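Local coordinates for extracellular solute-binding protein, family 1 (PDB 3OMB) that probably serves as the solute-binding component of an ABC-type importer, capturing its substrate, perhaps a carbohydrate, outside the membrane, at residues Q382-G385 with A390-K393. Residues are numbered along the deposited sequence; the frame is centred on the assembly and turned at random.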
loop_
_atom_site.group_PDB
_atom_site.type_symbol
_atom_site.label_atom_id
_atom_site.label_comp_id
_atom_site.label_asym_id
_atom_site.label_seq_id
_atom_site.Cartn_x
_atom_site.Cartn_y
_atom_site.Cartn_z
ATOM N N GLN A 382 -14.215 -13.830 -0.303
ATOM C CA GLN A 382 -13.986 -12.563 0.352
ATOM C C GLN A 382 -13.428 -11.556 -0.657
ATOM O O GLN A 382 -13.835 -10.394 -0.697
ATOM C CB GLN A 382 -12.961 -12.720 1.464
ATOM C CG GLN A 382 -13.452 -13.299 2.771
ATOM C CD GLN A 382 -12.345 -13.269 3.784
ATOM O OE1 GLN A 382 -12.035 -12.214 4.365
ATOM N NE2 GLN A 382 -11.716 -14.412 3.995
ATOM N N PHE A 383 -12.484 -12.003 -1.468
ATOM C CA PHE A 383 -11.807 -11.087 -2.379
ATOM C C PHE A 383 -12.727 -10.583 -3.497
ATOM O O PHE A 383 -12.827 -9.377 -3.743
ATOM C CB PHE A 383 -10.583 -11.768 -2.974
ATOM C CG PHE A 383 -9.660 -10.832 -3.702
ATOM C CD1 PHE A 383 -9.297 -9.614 -3.134
ATOM C CD2 PHE A 383 -9.135 -11.187 -4.937
ATOM C CE1 PHE A 383 -8.415 -8.729 -3.797
ATOM C CE2 PHE A 383 -8.264 -10.321 -5.610
ATOM C CZ PHE A 383 -7.909 -9.083 -5.038
ATOM N N LEU A 384 -13.418 -11.511 -4.149
ATOM C CA LEU A 384 -14.122 -11.201 -5.388
ATOM C C LEU A 384 -15.634 -11.455 -5.351
ATOM O O LEU A 384 -16.316 -11.362 -6.392
ATOM C CB LEU A 384 -13.444 -11.925 -6.567
ATOM C CG LEU A 384 -12.081 -11.347 -7.007
ATOM C CD1 LEU A 384 -11.263 -12.353 -7.804
ATOM C CD2 LEU A 384 -12.255 -10.031 -7.810
ATOM N N GLY A 385 -16.164 -11.736 -4.161
ATOM C CA GLY A 385 -17.590 -11.985 -3.980
ATOM C C GLY A 385 -18.011 -13.447 -4.076
ATOM O O GLY A 385 -17.219 -14.323 -4.459
ATOM N N ALA A 390 -20.477 -12.383 -9.143
ATOM C CA ALA A 390 -19.609 -11.783 -10.151
ATOM C C ALA A 390 -18.403 -12.639 -10.496
ATOM O O ALA A 390 -17.593 -12.249 -11.328
ATOM C CB ALA A 390 -19.160 -10.398 -9.730
ATOM N N ILE A 391 -18.279 -13.790 -9.845
ATOM C CA ILE A 391 -17.162 -14.696 -10.093
ATOM C C ILE A 391 -17.680 -16.140 -10.173
ATOM O O ILE A 391 -18.559 -16.532 -9.418
ATOM C CB ILE A 391 -16.019 -14.505 -9.023
ATOM C CG1 ILE A 391 -14.763 -15.300 -9.385
ATOM C CG2 ILE A 391 -16.481 -14.876 -7.614
ATOM C CD1 ILE A 391 -13.619 -15.177 -8.355
ATOM N N THR A 392 -17.145 -16.928 -11.102
ATOM C CA THR A 392 -17.557 -18.324 -11.207
ATOM C C THR A 392 -16.340 -19.240 -11.050
ATOM O O THR A 392 -15.263 -18.968 -11.591
ATOM C CB THR A 392 -18.296 -18.632 -12.542
ATOM O OG1 THR A 392 -17.382 -18.515 -13.622
ATOM C CG2 THR A 392 -19.445 -17.659 -12.797
ATOM N N LYS A 393 -16.518 -20.318 -10.295
ATOM C CA LYS A 393 -15.476 -21.334 -10.115
ATOM C C LYS A 393 -15.544 -22.257 -11.326
ATOM O O LYS A 393 -16.532 -22.948 -11.513
ATOM C CB LYS A 393 -15.749 -22.101 -8.817
ATOM C CG LYS A 393 -14.647 -23.030 -8.305
ATOM C CD LYS A 393 -15.186 -23.817 -7.093
ATOM C CE LYS A 393 -14.105 -24.602 -6.360
ATOM N NZ LYS A 393 -13.187 -25.295 -7.289
HETATM O O HOH W 1 -19.039 -12.403 -6.852
#
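The peptide group joining Leu384 to Gly385 has Ile391 over one face: methyl CG2 stands almost directly over its oxygen, 3.7 Å from Leu384 O. Near the peptide plane, well away from CG2, that oxygen meets a water and, 4.5 Å from Leu384 O, Ala390 CB. The next carbonyl meets the same methyl obliquely from above its plane, with Gly385 O 3.3 Å from Ile391 CG2, a close van der Waals contact. The other branch of Ile391, extended with CG1 anti to the backbone N (chi1 -172°), brings CD1 to 3.7 Å from both CB and CD1 of Leu384, the two side chains running roughly perpendicular where they meet. Gly385, with positive phi (92°), forms a glycine C-terminus to helix 376-384, and a short loop leads to strand 391-395, at the edge of a small three-stranded sheet; the family is consistent with a type 2 periplasmic-binding-protein fold. No direct hydrogen bond spans the segments. Instead the water donates to Leu384 O at 3.0 Å and accepts from Ala390 N at 2.7 Å, linking helix end to strand start. Val401 of strand 398-401, which pairs antiparallel with strand 391-395, touches Leu384 and Ile391, and Leu406 of helix 403-411 packs on Leu384 and Ala390.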